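Local coordinates for iron-regulated outer membrane protein (Neisseria meningitidis, PDB 4B7O) that probably carries iron across the outer membrane of the cell, as a TonB-dependent transporter, at residues 72-75 / 76-79; 206-210 / 211-215; 618-621 / 622-626. One frame throughout, in Å; residues are numbered along the deposited sequence.

In the fold
The three contacts follow one another along the chain; none nests in or crosses another. Contact 1 comes first, where strand 67-73 passes into the short helix 74-77 and the chain winds into one helical turn. Contact 2 closes the tight turn between barrel strands 198-209 and 212-223. Contact 3 closes a bend early in the long loop between strands 603-618 and 638-647. Contacts 1 and 2 lie on the same side of the chain's centre, their centres about 22 Å apart. Contact 3 is on the opposite side, about 45 Å from contact 1 and 55 Å from contact 2, centre to centre. Contact 1 belongs to the plug, contacts 2 and 3 to far-apart ends of the barrel.

Contact 1 of 3, residues 72-75 / 76-79; sequences VTLQ and QKDE
Thr-73 and Lys-77 are joined through the backbone: Lys-77 N gives a bond to Thr-73 O at 2.8 Å, with an N-H...O angle of 162°. One residue on, Asp-78 N donates to Leu-74 O at 3.0 Å. Glu-79 N is bonded to Gln-76 O at 3.0 Å. The side-chain amide of Gln-76 lies back toward Thr-73 N, and a weak bond joins Thr-73 N to Gln-76 OE1 at 3.5 Å. CG2 of Thr-73 packs on Gln-76 CB at 3.7 Å, and the two side chains cross at about a right angle. This is the first turn of helix 74-77 in the plug domain, just after strand 67-73. Thr-73 takes the N-cap position, but its side chain makes no capping bond. Lys-77 bends at chi3 (44°), which sets CE of Lys-77 3.5 Å from CD1 of Leu-74. It bends again at chi4 (73°). Lys-77 NZ is bonded to Pro-141 O and weakly to Val-144 O. The acids face the barrel. Asp-78 OD1 makes a salt bridge with Arg-188. Glu-79 OE1 pairs with Arg-646 and OE2 with Lys-698.

Contact 2 of 3, residues 206-210 / 211-215; sequences FGKEG and NFDGL
Lys-208 leaves its strand with CG anti to the backbone N and then bends sharply at chi2 (-86°). The bend lays the chain along the neighbouring strand, and a further bend brings Lys-208 NZ toward the turn, 3.7 Å from Asn-211 C. Asp-213 has CG placed between its backbone N and carbonyl carbon (chi1 57°), on the same face of the sheet. The two side chains pass at a slant, with Lys-208 CG 4.0 Å from Asp-213 CB. Their charged ends stay apart: Lys-208 NZ lies 4.1 Å from Asp-213 OD1, too far for a salt bridge.

The backbone makes the hairpin. Gly-207 and Gly-214 form a hydrogen-bonded pair, with Gly-207 N to Gly-214 O at 2.9 Å and Gly-214 N to Gly-207 O at 2.7 Å. Glu-209 and Phe-212 form the next such pair, at the mouth of a type II' turn. Gly-210 holds the first central position there with a positive phi of 55°. Further along, CB of Phe-206 meets CB of Leu-215 at 4.0 Å. The Phe-206 ring turns away from Leu-215 and packs on Ala-174 and Leu-177 of helix 174-177. Leu-215 touches Leu-177 as well. Short turns like this join barrel strands on the periplasmic side in TonB-dependent receptors.

Asp-213 OD1 is paired with Arg-265 of the barrel in a salt bridge. The Lys-208 amine probably adds only a longer-range attraction.

Contact 3 of 3, residues 618-621 / 622-626; sequences DTHP and KKLLS
A bend in the loop after barrel strand 603-618 brings Asp-618 against Leu-625 and His-620 against Leu-624. The chain runs out from the strand, turns at Pro-621 and Lys-622, and comes back in nearly the opposite direction. Neither arm is held to the other by a backbone-to-backbone ladder. Side chains do the work instead.

Asp-618 points across the bend. Asp-618 OD1 accepts a hydrogen bond from Leu-625 N at 3.1 Å, and the donor comes nearly along the C-O axis. Asp-618 OD1 also lies against CB of Leu-625 and is 3.3 Å from CB of Lys-623. The Lys-623 side chain crosses the aspartate at about a right angle. The chain then leads away, leaving Lys-623 NZ 5.9 Å from Asp-618 OD2, so any attraction is probably weak.

At the far end of the bend, a chi1 of -178° swings the His-620 ring away from its own N, to the side of the returning arm. His-620 ND1 takes a hydrogen bond from Lys-622 N at 3.2 Å. The donor lies at the ring edge, 8° out of the plane. Over one face sits CD1 of Leu-624, 3.3 Å from the centroid of the His-620 ring and almost on the normal. This is a close CH-pi contact. The other ring nitrogen, NE2, is bonded to Gln-570 OE1, so both ring nitrogens have partners. That pattern is consistent with a neutral ring carrying its proton on NE2.

Leu-624 also packs on Val-582 and Ala-584 of strand 578-600, which ties the bend to the neighbouring barrel wall. Long loops between barrel strands are usually extracellular in TonB-dependent receptors, and this one probably is too.

Contact 1 of 3, residues 72-75 / 76-79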
loop_
_atom_site.group_PDB
_atom_site.type_symbol
_atom_site.label_atom_id
_atom_site.label_comp_id
_atom_site.label_asym_id
_atom_site.label_seq_id
_atom_site.Cartn_x
_atom_site.Cartn_y
_atom_site.Cartn_z
ATOM N N VAL A 72 -7.202 -4.964 -10.915
ATOM C CA VAL A 72 -6.667 -6.120 -11.546
ATOM C C VAL A 72 -7.301 -7.363 -10.977
ATOM O O VAL A 72 -7.630 -7.447 -9.819
ATOM C CB VAL A 72 -5.106 -6.097 -11.569
ATOM C CG1 VAL A 72 -4.543 -5.985 -10.174
ATOM C CG2 VAL A 72 -4.522 -7.297 -12.340
ATOM N N THR A 73 -7.470 -8.321 -11.853
ATOM C CA THR A 73 -8.233 -9.501 -11.597
ATOM C C THR A 73 -7.289 -10.658 -11.902
ATOM O O THR A 73 -6.281 -10.468 -12.605
ATOM C CB THR A 73 -9.469 -9.471 -12.531
ATOM O OG1 THR A 73 -10.621 -9.920 -11.835
ATOM C CG2 THR A 73 -9.270 -10.259 -13.794
ATOM N N LEU A 74 -7.603 -11.837 -11.364
ATOM C CA LEU A 74 -6.718 -12.979 -11.449
ATOM C C LEU A 74 -6.589 -13.424 -12.878
ATOM O O LEU A 74 -5.487 -13.679 -13.351
ATOM C CB LEU A 74 -7.173 -14.136 -10.559
ATOM C CG LEU A 74 -6.161 -15.293 -10.414
ATOM C CD1 LEU A 74 -4.815 -14.826 -9.883
ATOM C CD2 LEU A 74 -6.675 -16.406 -9.516
ATOM N N GLN A 75 -7.700 -13.464 -13.591
ATOM C CA GLN A 75 -7.617 -13.827 -14.971
ATOM C C GLN A 75 -6.746 -12.801 -15.736
ATOM O O GLN A 75 -6.053 -13.181 -16.661
ATOM C CB GLN A 75 -9.010 -14.075 -15.566
ATOM C CG GLN A 75 -9.700 -12.866 -16.185
ATOM C CD GLN A 75 -9.269 -12.596 -17.625
ATOM O OE1 GLN A 75 -9.037 -13.531 -18.415
ATOM N NE2 GLN A 75 -9.154 -11.309 -17.975
ATOM N N GLN A 76 -6.719 -11.537 -15.314
ATOM C CA GLN A 76 -5.812 -10.563 -15.935
ATOM C C GLN A 76 -4.370 -10.706 -15.561
ATOM O O GLN A 76 -3.495 -10.558 -16.399
ATOM C CB GLN A 76 -6.194 -9.153 -15.584
ATOM C CG GLN A 76 -7.118 -8.539 -16.608
ATOM C CD GLN A 76 -7.899 -7.387 -16.025
ATOM O OE1 GLN A 76 -7.518 -6.797 -14.991
ATOM N NE2 GLN A 76 -8.999 -7.049 -16.683
ATOM N N LYS A 77 -4.115 -10.967 -14.292
ATOM C CA LYS A 77 -2.779 -11.223 -13.813
ATOM C C LYS A 77 -2.128 -12.457 -14.503
ATOM O O LYS A 77 -0.962 -12.449 -14.827
ATOM C CB LYS A 77 -2.879 -11.409 -12.324
ATOM C CG LYS A 77 -1.650 -11.024 -11.557
ATOM C CD LYS A 77 -2.051 -10.730 -10.135
ATOM C CE LYS A 77 -3.022 -11.777 -9.588
ATOM N NZ LYS A 77 -2.325 -13.072 -9.322
ATOM N N ASP A 78 -2.915 -13.471 -14.814
ATOM C CA ASP A 78 -2.410 -14.616 -15.472
ATOM C C ASP A 78 -1.896 -14.272 -16.852
ATOM O O ASP A 78 -1.123 -14.994 -17.413
ATOM C CB ASP A 78 -3.516 -15.674 -15.577
ATOM C CG ASP A 78 -3.709 -16.452 -14.279
ATOM O OD1 ASP A 78 -2.888 -16.274 -13.373
ATOM O OD2 ASP A 78 -4.687 -17.214 -14.140
ATOM N N GLU A 79 -2.327 -13.161 -17.406
ATOM C CA GLU A 79 -1.930 -12.782 -18.766
ATOM C C GLU A 79 -0.776 -11.857 -18.733
ATOM O O GLU A 79 -0.346 -11.393 -19.741
ATOM C CB GLU A 79 -3.111 -12.112 -19.501
ATOM C CG GLU A 79 -4.307 -13.059 -19.594
ATOM C CD GLU A 79 -5.435 -12.473 -20.416
ATOM O OE1 GLU A 79 -5.155 -11.538 -21.188
ATOM O OE2 GLU A 79 -6.598 -12.934 -20.309
#

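Contact 2 of 3, residues 206-210 / 211-215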
loop_
_atom_site.group_PDB
_atom_site.type_symbol
_atom_site.label_atom_id
_atom_site.label_comp_id
_atom_site.label_asym_id
_atom_site.label_seq_id
_atom_site.Cartn_x
_atom_site.Cartn_y
_atom_site.Cartn_z
ATOM N N PHE A 206 -5.557 -27.041 -4.745
ATOM C CA PHE A 206 -6.774 -26.436 -4.281
ATOM C C PHE A 206 -7.953 -27.296 -4.648
ATOM O O PHE A 206 -7.894 -28.146 -5.546
ATOM C CB PHE A 206 -7.000 -25.069 -4.977
ATOM C CG PHE A 206 -6.709 -25.083 -6.446
ATOM C CD1 PHE A 206 -5.418 -24.808 -6.911
ATOM C CD2 PHE A 206 -7.698 -25.407 -7.361
ATOM C CE1 PHE A 206 -5.126 -24.872 -8.261
ATOM C CE2 PHE A 206 -7.425 -25.489 -8.724
ATOM C CZ PHE A 206 -6.137 -25.204 -9.182
ATOM N N GLY A 207 -9.065 -27.041 -3.990
ATOM C CA GLY A 207 -10.312 -27.670 -4.401
ATOM C C GLY A 207 -11.445 -27.344 -3.463
ATOM O O GLY A 207 -11.297 -26.610 -2.458
ATOM N N LYS A 208 -12.589 -27.877 -3.831
ATOM C CA LYS A 208 -13.884 -27.619 -3.212
ATOM C C LYS A 208 -14.461 -29.014 -2.991
ATOM O O LYS A 208 -14.577 -29.798 -3.909
ATOM C CB LYS A 208 -14.741 -26.873 -4.241
ATOM C CG LYS A 208 -15.798 -25.911 -3.701
ATOM C CD LYS A 208 -17.140 -26.601 -3.373
ATOM C CE LYS A 208 -18.204 -25.677 -2.763
ATOM N NZ LYS A 208 -17.745 -25.080 -1.472
ATOM N N GLU A 209 -14.784 -29.375 -1.775
ATOM C CA GLU A 209 -15.551 -30.605 -1.582
ATOM C C GLU A 209 -16.771 -30.375 -0.713
ATOM O O GLU A 209 -16.656 -29.929 0.459
ATOM C CB GLU A 209 -14.694 -31.700 -0.958
ATOM C CG GLU A 209 -15.525 -32.895 -0.508
ATOM C CD GLU A 209 -14.902 -34.249 -0.835
ATOM O OE1 GLU A 209 -13.795 -34.275 -1.405
ATOM O OE2 GLU A 209 -15.542 -35.287 -0.530
ATOM N N GLY A 210 -17.936 -30.693 -1.269
ATOM C CA GLY A 210 -19.155 -30.447 -0.542
ATOM C C GLY A 210 -19.101 -28.976 -0.204
ATOM O O GLY A 210 -18.903 -28.158 -1.090
ATOM N N ASN A 211 -19.205 -28.614 1.063
ATOM C CA ASN A 211 -19.204 -27.191 1.370
ATOM C C ASN A 211 -17.824 -26.751 1.798
ATOM O O ASN A 211 -17.645 -25.682 2.386
ATOM C CB ASN A 211 -20.190 -26.874 2.474
ATOM C CG ASN A 211 -21.144 -28.020 2.741
ATOM O OD1 ASN A 211 -22.287 -27.798 3.130
ATOM N ND2 ASN A 211 -20.673 -29.264 2.526
ATOM N N PHE A 212 -16.837 -27.573 1.520
ATOM C CA PHE A 212 -15.527 -27.176 1.933
ATOM C C PHE A 212 -14.670 -26.787 0.787
ATOM O O PHE A 212 -14.757 -27.358 -0.297
ATOM C CB PHE A 212 -14.841 -28.285 2.673
ATOM C CG PHE A 212 -14.754 -28.046 4.136
ATOM C CD1 PHE A 212 -15.810 -28.385 4.973
ATOM C CD2 PHE A 212 -13.616 -27.491 4.686
ATOM C CE1 PHE A 212 -15.725 -28.185 6.343
ATOM C CE2 PHE A 212 -13.525 -27.268 6.061
ATOM C CZ PHE A 212 -14.571 -27.624 6.897
ATOM N N ASP A 213 -13.802 -25.828 1.044
ATOM C CA ASP A 213 -12.839 -25.498 0.001
ATOM C C ASP A 213 -11.485 -25.174 0.614
ATOM O O ASP A 213 -11.370 -24.668 1.748
ATOM C CB ASP A 213 -13.377 -24.355 -0.879
ATOM C CG ASP A 213 -13.701 -23.131 -0.064
ATOM O OD1 ASP A 213 -14.803 -23.042 0.585
ATOM O OD2 ASP A 213 -12.800 -22.271 -0.038
ATOM N N GLY A 214 -10.454 -25.490 -0.119
ATOM C CA GLY A 214 -9.154 -25.242 0.463
ATOM C C GLY A 214 -8.085 -24.964 -0.567
ATOM O O GLY A 214 -8.179 -25.383 -1.726
ATOM N N LEU A 215 -7.047 -24.264 -0.147
ATOM C CA LEU A 215 -6.001 -24.049 -1.070
ATOM C C LEU A 215 -4.657 -24.033 -0.367
ATOM O O LEU A 215 -4.548 -23.526 0.734
ATOM C CB LEU A 215 -6.342 -22.770 -1.826
ATOM C CG LEU A 215 -5.350 -21.837 -2.439
ATOM C CD1 LEU A 215 -6.116 -21.044 -3.491
ATOM C CD2 LEU A 215 -4.845 -20.924 -1.365
#

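Contact 3 of 3, residues 618-621 / 622-626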
loop_
_atom_site.group_PDB
_atom_site.type_symbol
_atom_site.label_atom_id
_atom_site.label_comp_id
_atom_site.label_asym_id
_atom_site.label_seq_id
_atom_site.Cartn_x
_atom_site.Cartn_y
_atom_site.Cartn_z
ATOM N N ASP A 618 3.659 24.205 7.815
ATOM C CA ASP A 618 4.281 24.075 9.143
ATOM C C ASP A 618 3.633 25.079 10.054
ATOM O O ASP A 618 3.708 26.280 9.795
ATOM C CB ASP A 618 5.776 24.437 9.045
ATOM C CG ASP A 618 6.644 23.314 8.454
ATOM O OD1 ASP A 618 6.914 22.302 9.153
ATOM O OD2 ASP A 618 7.087 23.464 7.297
ATOM N N THR A 619 3.003 24.649 11.128
ATOM C CA THR A 619 2.547 25.684 12.074
ATOM C C THR A 619 3.277 25.661 13.397
ATOM O O THR A 619 2.736 26.125 14.403
ATOM C CB THR A 619 1.062 25.548 12.416
ATOM O OG1 THR A 619 0.827 24.248 12.997
ATOM C CG2 THR A 619 0.189 25.790 11.173
ATOM N N HIS A 620 4.485 25.101 13.415
ATOM C CA HIS A 620 5.225 24.902 14.669
ATOM C C HIS A 620 6.579 25.536 14.560
ATOM O O HIS A 620 7.313 25.308 13.582
ATOM C CB HIS A 620 5.292 23.417 15.007
ATOM C CG HIS A 620 5.988 23.082 16.323
ATOM N ND1 HIS A 620 7.302 23.383 16.566
ATOM C CD2 HIS A 620 5.527 22.365 17.456
ATOM C CE1 HIS A 620 7.642 22.922 17.803
ATOM N NE2 HIS A 620 6.560 22.288 18.336
ATOM N N PRO A 621 6.928 26.361 15.566
ATOM C CA PRO A 621 8.156 27.152 15.558
ATOM C C PRO A 621 9.381 26.422 14.995
ATOM O O PRO A 621 10.001 26.945 14.064
ATOM C CB PRO A 621 8.369 27.556 17.048
ATOM C CG PRO A 621 7.071 27.292 17.747
ATOM C CD PRO A 621 6.123 26.592 16.786
ATOM N N LYS A 622 9.728 25.239 15.529
ATOM C CA LYS A 622 10.900 24.491 15.011
ATOM C C LYS A 622 10.347 23.494 13.995
ATOM O O LYS A 622 10.031 22.373 14.358
ATOM C CB LYS A 622 11.626 23.739 16.146
ATOM C CG LYS A 622 11.896 24.531 17.428
ATOM C CD LYS A 622 12.889 25.675 17.183
ATOM C CE LYS A 622 13.402 26.271 18.493
ATOM N NZ LYS A 622 14.161 27.511 18.205
ATOM N N LYS A 623 10.214 23.914 12.738
ATOM C CA LYS A 623 9.273 23.304 11.779
ATOM C C LYS A 623 9.402 21.798 11.684
ATOM O O LYS A 623 10.357 21.291 11.084
ATOM C CB LYS A 623 9.529 23.899 10.401
ATOM C CG LYS A 623 9.348 25.405 10.345
ATOM C CD LYS A 623 9.907 25.935 9.048
ATOM C CE LYS A 623 11.246 26.613 9.273
ATOM N NZ LYS A 623 11.950 26.793 7.974
ATOM N N LEU A 624 8.447 21.081 12.279
ATOM C CA LEU A 624 8.608 19.656 12.456
ATOM C C LEU A 624 8.025 18.825 11.350
ATOM O O LEU A 624 7.999 17.594 11.516
ATOM C CB LEU A 624 8.003 19.183 13.758
ATOM C CG LEU A 624 8.526 19.893 15.002
ATOM C CD1 LEU A 624 7.460 19.834 16.095
ATOM C CD2 LEU A 624 9.899 19.370 15.444
ATOM N N LEU A 625 7.540 19.455 10.257
ATOM C CA LEU A 625 7.000 18.680 9.122
ATOM C C LEU A 625 8.110 18.116 8.221
ATOM O O LEU A 625 9.102 18.787 7.966
ATOM C CB LEU A 625 5.948 19.473 8.302
ATOM C CG LEU A 625 4.558 19.541 8.941
ATOM C CD1 LEU A 625 3.473 19.943 7.969
ATOM C CD2 LEU A 625 4.146 18.249 9.584
ATOM N N SER A 626 7.893 16.930 7.668
ATOM C CA SER A 626 8.948 16.192 6.929
ATOM C C SER A 626 8.746 15.997 5.417
ATOM O O SER A 626 7.636 15.687 4.979
ATOM C CB SER A 626 9.100 14.805 7.558
ATOM O OG SER A 626 10.168 14.094 6.939
#